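Local coordinates for protein Pab-dependent poly(a)-specific ribonuclease subunit PAN2 (Neurospora crassa, PDB 4CZW) that catalyses, as the catalytic subunit of the Pan2-Pan3 complex, the exonucleolytic shortening of mRNA poly(A) tails to release 5'-AMP, at residues 538-543 and 558-563; 186-191 and 197-202. All coordinates share one frame; numbering follows the deposited sequence.

Contact 1 (538-543 and 558-563)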
ATOM      1  N   VAL A 538      12.589   8.221  -3.878  1.00 45.23           N
ATOM      2  CA  VAL A 538      12.937   9.596  -3.538  1.00 43.04           C
ATOM      3  C   VAL A 538      13.082  10.438  -4.803  1.00 40.44           C
ATOM      4  O   VAL A 538      12.567  11.555  -4.879  1.00 45.25           O
ATOM      5  CB  VAL A 538      14.244   9.663  -2.715  1.00 44.50           C
ATOM      6  CG1 VAL A 538      14.789  11.083  -2.679  1.00 44.49           C
ATOM      7  CG2 VAL A 538      14.009   9.146  -1.306  1.00 39.53           C
ATOM      8  N   LEU A 539      13.767   9.885  -5.799  1.00 44.31           N
ATOM      9  CA  LEU A 539      14.000  10.580  -7.062  1.00 44.82           C
ATOM     10  C   LEU A 539      12.696  10.921  -7.779  1.00 47.38           C
ATOM     11  O   LEU A 539      12.597  11.954  -8.441  1.00 45.08           O
ATOM     12  CB  LEU A 539      14.895   9.736  -7.973  1.00 43.04           C
ATOM     13  CG  LEU A 539      16.349   9.582  -7.525  1.00 40.60           C
ATOM     14  CD1 LEU A 539      17.083   8.580  -8.400  1.00 39.83           C
ATOM     15  CD2 LEU A 539      17.058  10.929  -7.536  1.00 37.42           C
ATOM     16  N   VAL A 540      11.697  10.053  -7.643  1.00 41.12           N
ATOM     17  CA  VAL A 540      10.386  10.306  -8.231  1.00 41.70           C
ATOM     18  C   VAL A 540       9.706  11.488  -7.546  1.00 44.54           C
ATOM     19  O   VAL A 540       9.191  12.388  -8.209  1.00 47.47           O
ATOM     20  CB  VAL A 540       9.472   9.067  -8.138  1.00 41.83           C
ATOM     21  CG1 VAL A 540       8.053   9.414  -8.562  1.00 35.99           C
ATOM     22  CG2 VAL A 540      10.023   7.938  -8.991  1.00 45.37           C
ATOM     23  N   ASN A 541       9.718  11.484  -6.216  1.00 46.76           N
ATOM     24  CA  ASN A 541       9.071  12.539  -5.442  1.00 55.69           C
ATOM     25  C   ASN A 541       9.852  13.850  -5.441  1.00 50.37           C
ATOM     26  O   ASN A 541       9.323  14.891  -5.054  1.00 53.71           O
ATOM     27  CB  ASN A 541       8.838  12.074  -4.004  1.00 45.30           C
ATOM     28  CG  ASN A 541       7.698  11.081  -3.892  1.00 48.29           C
ATOM     29  OD1 ASN A 541       6.527  11.458  -3.926  1.00 54.78           O
ATOM     30  ND2 ASN A 541       8.036   9.804  -3.757  1.00 44.65           N
ATOM     31  N   LEU A 542      11.108  13.800  -5.870  1.00 49.35           N
ATOM     32  CA  LEU A 542      11.895  15.017  -6.029  1.00 46.78           C
ATOM     33  C   LEU A 542      11.503  15.728  -7.320  1.00 44.21           C
ATOM     34  O   LEU A 542      11.800  16.909  -7.506  1.00 45.37           O
ATOM     35  CB  LEU A 542      13.394  14.706  -6.020  1.00 50.39           C
ATOM     36  CG  LEU A 542      14.021  14.422  -4.654  1.00 44.97           C
ATOM     37  CD1 LEU A 542      15.500  14.098  -4.793  1.00 47.83           C
ATOM     38  CD2 LEU A 542      13.818  15.601  -3.717  1.00 39.06           C
ATOM     39  N   GLY A 543      10.831  14.999  -8.206  1.00 51.60           N
ATOM     40  CA  GLY A 543      10.334  15.563  -9.446  1.00 47.14           C
ATOM     41  C   GLY A 543      11.227  15.289 -10.640  1.00 49.05           C
ATOM     42  O   GLY A 543      11.068  15.901 -11.695  1.00 45.62           O
ATOM     43  N   ILE A 558      10.148  -3.028 -11.004  1.00 38.60           N
ATOM     44  CA  ILE A 558      10.594  -2.180  -9.903  1.00 38.49           C
ATOM     45  C   ILE A 558       9.438  -1.985  -8.921  1.00 44.18           C
ATOM     46  O   ILE A 558       9.650  -1.767  -7.725  1.00 45.20           O
ATOM     47  CB  ILE A 558      11.111  -0.809 -10.417  1.00 41.77           C
ATOM     48  CG1 ILE A 558      12.395  -0.989 -11.226  1.00 42.23           C
ATOM     49  CG2 ILE A 558      11.372   0.157  -9.270  1.00 29.96           C
ATOM     50  CD1 ILE A 558      12.939   0.301 -11.801  1.00 35.79           C
ATOM     51  N   ASN A 559       8.216  -2.100  -9.444  1.00 43.99           N
ATOM     52  CA  ASN A 559       6.980  -1.894  -8.687  1.00 45.45           C
ATOM     53  C   ASN A 559       6.871  -0.446  -8.222  1.00 44.56           C
ATOM     54  O   ASN A 559       6.860  -0.162  -7.024  1.00 41.74           O
ATOM     55  CB  ASN A 559       6.896  -2.853  -7.493  1.00 40.08           C
ATOM     56  CG  ASN A 559       5.482  -3.010  -6.961  1.00 39.11           C
ATOM     57  OD1 ASN A 559       5.231  -3.829  -6.078  1.00 46.00           O
ATOM     58  ND2 ASN A 559       4.549  -2.237  -7.506  1.00 42.80           N
ATOM     59  N   ILE A 560       6.786   0.463  -9.188  1.00 40.60           N
ATOM     60  CA  ILE A 560       6.686   1.887  -8.903  1.00 37.31           C
ATOM     61  C   ILE A 560       5.835   2.573  -9.972  1.00 43.08           C
ATOM     62  O   ILE A 560       5.678   2.054 -11.079  1.00 45.02           O
ATOM     63  CB  ILE A 560       8.083   2.544  -8.833  1.00 35.62           C
ATOM     64  CG1 ILE A 560       8.033   3.854  -8.043  1.00 41.02           C
ATOM     65  CG2 ILE A 560       8.654   2.756 -10.229  1.00 39.83           C
ATOM     66  CD1 ILE A 560       9.385   4.492  -7.841  1.00 41.18           C
ATOM     67  N   GLN A 561       5.271   3.726  -9.628  1.00 44.14           N
ATOM     68  CA  GLN A 561       4.470   4.504 -10.566  1.00 39.47           C
ATOM     69  C   GLN A 561       5.093   5.876 -10.793  1.00 46.70           C
ATOM     70  O   GLN A 561       5.320   6.628  -9.845  1.00 46.95           O
ATOM     71  CB  GLN A 561       3.034   4.651 -10.059  1.00 38.93           C
ATOM     72  CG  GLN A 561       2.233   3.356 -10.052  1.00 43.88           C
ATOM     73  CD  GLN A 561       1.740   2.962 -11.432  1.00 45.56           C
ATOM     74  OE1 GLN A 561       1.691   3.784 -12.346  1.00 48.13           O
ATOM     75  NE2 GLN A 561       1.370   1.696 -11.587  1.00 45.10           N
ATOM     76  N   VAL A 562       5.373   6.196 -12.052  1.00 41.49           N
ATOM     77  CA  VAL A 562       5.968   7.479 -12.400  1.00 35.52           C
ATOM     78  C   VAL A 562       5.050   8.263 -13.332  1.00 34.98           C
ATOM     79  O   VAL A 562       4.637   7.751 -14.374  1.00 42.04           O
ATOM     80  CB  VAL A 562       7.345   7.302 -13.071  1.00 42.46           C
ATOM     81  CG1 VAL A 562       8.020   8.651 -13.262  1.00 38.25           C
ATOM     82  CG2 VAL A 562       8.226   6.376 -12.245  1.00 36.72           C
ATOM     83  N   PRO A 563       4.719   9.509 -12.953  1.00 40.74           N
ATOM     84  CA  PRO A 563       3.867  10.393 -13.757  1.00 38.32           C
ATOM     85  C   PRO A 563       4.401  10.580 -15.177  1.00 45.72           C
ATOM     86  O   PRO A 563       5.615  10.570 -15.380  1.00 41.78           O
ATOM     87  CB  PRO A 563       3.901  11.712 -12.982  1.00 38.58           C
ATOM     88  CG  PRO A 563       4.176  11.306 -11.574  1.00 34.61           C
ATOM     89  CD  PRO A 563       5.105  10.132 -11.674  1.00 37.84           C
TER
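The flat group facing V540 is the Q561-V562 peptide, and the CG1 methyl of V540 lies beyond its carbonyl oxygen, 4.1 Å from Q561 O. The puckered P563 ring offers the same methyl its CD, V540 CG1 to P563 CD being 4.3 Å. CG2 does the rest. It packs on I560, with V540 CG2 3.7 Å from I560 CD1, the two side chains running alongside one another with opposed directions; the second partner is V562, whose CG2 is 4.0 Å from V540 CG2. V540 places CG1 anti to its backbone N (chi1 171°), which turns its methyls to separate partners. Of the 132 Å² buried by the pair of segments, 77 Å² belong to V540, so one valine carries the contact. It joins two consecutive helix ends of the DEDD-type exonuclease fold: V540 sits in the last turn of helix 529-541, closed by a Schellman motif at G543, while N559, with positive phi, is the C-prime residue of the Schellman motif ending helix 551-558, after which the chain runs extended. That second helix holds D554, a catalytic metal ligand by similarity, whose side chain is about 8 Å from that of I560. Y533 of helix 529-541 touches I560 as well, and K94 of helix 81-94, in the USP-like region, touches V540.

Contact 2 (186-191 and 197-202). With ZN (zinc ion), chain C.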
ATOM      1  N   TYR A 186      -7.791  -3.794  32.403  1.00 68.14           N
ATOM      2  CA  TYR A 186      -8.755  -4.641  33.097  1.00 66.89           C
ATOM      3  C   TYR A 186      -8.734  -4.419  34.604  1.00 68.32           C
ATOM      4  O   TYR A 186      -7.680  -4.465  35.236  1.00 68.35           O
ATOM      5  CB  TYR A 186      -8.492  -6.116  32.792  1.00 68.68           C
ATOM      6  CG  TYR A 186      -8.913  -6.544  31.405  1.00 74.03           C
ATOM      7  CD1 TYR A 186     -10.237  -6.860  31.128  1.00 71.51           C
ATOM      8  CD2 TYR A 186      -7.987  -6.637  30.375  1.00 74.55           C
ATOM      9  CE1 TYR A 186     -10.628  -7.253  29.863  1.00 76.75           C
ATOM     10  CE2 TYR A 186      -8.370  -7.031  29.106  1.00 77.68           C
ATOM     11  CZ  TYR A 186      -9.691  -7.337  28.856  1.00 84.66           C
ATOM     12  OH  TYR A 186     -10.076  -7.727  27.593  1.00 86.35           O
ATOM     13  N   GLN A 187      -9.911  -4.176  35.174  1.00 66.15           N
ATOM     14  CA  GLN A 187     -10.055  -4.088  36.620  1.00 65.89           C
ATOM     15  C   GLN A 187     -10.541  -5.421  37.177  1.00 67.93           C
ATOM     16  O   GLN A 187     -11.697  -5.802  36.985  1.00 71.20           O
ATOM     17  CB  GLN A 187     -11.023  -2.969  37.007  1.00 61.05           C
ATOM     18  CG  GLN A 187     -11.370  -2.943  38.488  1.00 67.90           C
ATOM     19  CD  GLN A 187     -12.461  -1.943  38.819  1.00 74.85           C
ATOM     20  OE1 GLN A 187     -12.371  -0.768  38.464  1.00 80.99           O
ATOM     21  NE2 GLN A 187     -13.503  -2.408  39.499  1.00 74.12           N
ATOM     22  N   ILE A 188      -9.650  -6.128  37.861  1.00 56.16           N
ATOM     23  CA  ILE A 188      -9.981  -7.423  38.440  1.00 62.35           C
ATOM     24  C   ILE A 188     -10.314  -7.284  39.922  1.00 64.75           C
ATOM     25  O   ILE A 188      -9.432  -7.052  40.749  1.00 64.88           O
ATOM     26  CB  ILE A 188      -8.828  -8.426  38.264  1.00 58.01           C
ATOM     27  CG1 ILE A 188      -8.437  -8.528  36.788  1.00 57.94           C
ATOM     28  CG2 ILE A 188      -9.217  -9.787  38.817  1.00 52.67           C
ATOM     29  CD1 ILE A 188      -7.292  -9.480  36.523  1.00 63.33           C
ATOM     30  N   LYS A 189     -11.594  -7.425  40.250  1.00 61.55           N
ATOM     31  CA  LYS A 189     -12.052  -7.263  41.623  1.00 67.25           C
ATOM     32  C   LYS A 189     -12.473  -8.588  42.248  1.00 61.26           C
ATOM     33  O   LYS A 189     -13.290  -9.318  41.687  1.00 62.11           O
ATOM     34  CB  LYS A 189     -13.216  -6.270  41.681  1.00 64.75           C
ATOM     35  CG  LYS A 189     -13.852  -6.142  43.057  1.00 67.84           C
ATOM     36  CD  LYS A 189     -15.084  -5.250  43.026  1.00 66.22           C
ATOM     37  CE  LYS A 189     -14.729  -3.822  42.644  1.00 74.99           C
ATOM     38  NZ  LYS A 189     -15.918  -2.926  42.674  1.00 83.88           N
ATOM     39  N   CYS A 190     -11.907  -8.897  43.411  1.00 55.90           N
ATOM     40  CA  CYS A 190     -12.341 -10.049  44.189  1.00 65.68           C
ATOM     41  C   CYS A 190     -13.752  -9.798  44.704  1.00 64.70           C
ATOM     42  O   CYS A 190     -14.023  -8.760  45.300  1.00 71.14           O
ATOM     43  CB  CYS A 190     -11.382 -10.317  45.352  1.00 60.58           C
ATOM     44  SG  CYS A 190     -11.909 -11.628  46.489  1.00 66.81           S
HETATM   45  N   MSE A 191     -14.653 -10.745  44.470  1.00 59.46           N
HETATM   46  CA  MSE A 191     -16.049 -10.562  44.853  1.00 67.86           C
HETATM   47  C   MSE A 191     -16.298 -10.887  46.324  1.00 72.07           C
HETATM   48  O   MSE A 191     -17.443 -10.910  46.774  1.00 71.01           O
HETATM   49  CB  MSE A 191     -16.958 -11.416  43.967  1.00 57.96           C
HETATM   50  CG  MSE A 191     -16.915 -11.037  42.495  1.00 56.67           C
HETATM   51 SE   MSE A 191     -18.209 -12.026  41.428  1.00 82.43          SE
HETATM   52  CE  MSE A 191     -19.843 -11.408  42.293  1.00 72.07           C
ATOM     53  N   SER A 197      -7.269  -5.285  41.498  1.00 61.86           N
ATOM     54  CA  SER A 197      -5.926  -5.365  40.936  1.00 62.62           C
ATOM     55  C   SER A 197      -5.991  -5.245  39.417  1.00 71.90           C
ATOM     56  O   SER A 197      -6.795  -5.917  38.771  1.00 68.27           O
ATOM     57  CB  SER A 197      -5.243  -6.671  41.345  1.00 63.71           C
ATOM     58  OG  SER A 197      -6.019  -7.795  40.968  1.00 77.87           O
ATOM     59  N   PRO A 198      -5.145  -4.378  38.841  1.00 71.58           N
ATOM     60  CA  PRO A 198      -5.194  -4.066  37.409  1.00 68.27           C
ATOM     61  C   PRO A 198      -4.438  -5.054  36.522  1.00 65.54           C
ATOM     62  O   PRO A 198      -3.438  -5.636  36.943  1.00 68.24           O
ATOM     63  CB  PRO A 198      -4.540  -2.686  37.343  1.00 72.69           C
ATOM     64  CG  PRO A 198      -3.539  -2.717  38.448  1.00 64.87           C
ATOM     65  CD  PRO A 198      -4.148  -3.554  39.548  1.00 63.04           C
ATOM     66  N   ARG A 199      -4.932  -5.234  35.302  1.00 70.72           N
ATOM     67  CA  ARG A 199      -4.226  -5.994  34.277  1.00 73.48           C
ATOM     68  C   ARG A 199      -4.232  -5.207  32.971  1.00 75.57           C
ATOM     69  O   ARG A 199      -5.293  -4.842  32.462  1.00 73.34           O
ATOM     70  CB  ARG A 199      -4.861  -7.372  34.072  1.00 70.69           C
ATOM     71  CG  ARG A 199      -4.185  -8.197  32.985  1.00 86.20           C
ATOM     72  CD  ARG A 199      -4.872  -9.539  32.777  1.00 96.34           C
ATOM     73  NE  ARG A 199      -4.259 -10.298  31.690  1.00105.11           N
ATOM     74  CZ  ARG A 199      -4.665 -11.500  31.292  1.00110.34           C
ATOM     75  NH1 ARG A 199      -5.691 -12.087  31.892  1.00107.15           N
ATOM     76  NH2 ARG A 199      -4.044 -12.115  30.295  1.00106.36           N
ATOM     77  N   THR A 200      -3.044  -4.941  32.437  1.00 81.38           N
ATOM     78  CA  THR A 200      -2.904  -4.117  31.241  1.00 75.35           C
ATOM     79  C   THR A 200      -3.535  -4.770  30.015  1.00 71.02           C
ATOM     80  O   THR A 200      -3.552  -5.995  29.889  1.00 70.09           O
ATOM     81  CB  THR A 200      -1.425  -3.816  30.940  1.00 80.15           C
ATOM     82  OG1 THR A 200      -0.706  -5.046  30.785  1.00 68.34           O
ATOM     83  CG2 THR A 200      -0.806  -3.012  32.073  1.00 71.71           C
ATOM     84  N   ALA A 201      -4.053  -3.941  29.114  1.00 73.13           N
ATOM     85  CA  ALA A 201      -4.712  -4.428  27.907  1.00 72.92           C
ATOM     86  C   ALA A 201      -4.283  -3.636  26.675  1.00 72.04           C
ATOM     87  O   ALA A 201      -4.351  -2.406  26.658  1.00 59.09           O
ATOM     88  CB  ALA A 201      -6.222  -4.371  28.071  1.00 65.93           C
ATOM     89  N   THR A 202      -3.842  -4.350  25.645  1.00 67.90           N
ATOM     90  CA  THR A 202      -3.430  -3.726  24.393  1.00 65.78           C
ATOM     91  C   THR A 202      -4.381  -4.115  23.267  1.00 62.37           C
ATOM     92  O   THR A 202      -4.610  -5.298  23.019  1.00 68.11           O
ATOM     93  CB  THR A 202      -1.992  -4.123  24.007  1.00 64.90           C
ATOM     94  OG1 THR A 202      -1.092  -3.749  25.057  1.00 77.87           O
ATOM     95  CG2 THR A 202      -1.575  -3.433  22.718  1.00 62.36           C
TER
HETATM   96 ZN    ZN C3095     -10.161 -11.376  48.007  1.00 66.24          ZN
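Y186, I188 and R199 bury 91, 71 and 65 Å² respectively of the 338 Å² in this contact, and all three point to the same face of the hairpin formed by strands 183-190 and 196-201. Y186 pairs with R199 and I188 with S197, each as an antiparallel hydrogen-bonded pair. The bond from Y186 N to R199 O is 2.7 Å long, and R199 N returns to Y186 O at 2.9 Å. With chi1 at -74°, CG of Y186 is anti to the carbonyl carbon, and the ring runs beside strand 196-201: R199 O lies at its edge, near the ring plane, and A201 CB approaches obliquely, 3.6 Å from Y186 CE2. I188 reaches diagonally along the same face to R199, its CD1 4.0 Å from R199 CB, while S197 N gives its hydrogen to I188 O at 2.9 Å. Strand 196-201 is an outermost strand of a four-stranded antiparallel sheet; strand 250-262 bonds to the other edge of 183-190, for instance R257 to Q187. Just past the paired residues, C190 SG binds a zinc ion at 2.3 Å, a site completed by C193, C245 and C248, consistent with the zinc-binding fingers of ubiquitin-specific proteases. Four backbone bonds therefore set the register of this exposed hairpin, apolar carbons add to them along one face, and the zinc ties its turn to the neighbouring pair of strands.

The two contacts lie on opposite sides of the chain's centre, their own centres 50 Å apart, and share no secondary-structure element. Contact 1, in the exonuclease region, is partly buried, its centre about 15 Å from the chain's centre; it is van der Waals packing, chiefly between apolar side chains, with no hydrogen bonding between the two segments. Contact 2, in the USP-like region, has its centre about 38 Å from the chain's centre; this surface contact buries over twice the area and depends on backbone hydrogen bonding between adjacent strands. The zinc beside 186-191 is held by cysteines, whereas near 558-563 there is only a residue, D554, that by similarity would bind a catalytic divalent metal.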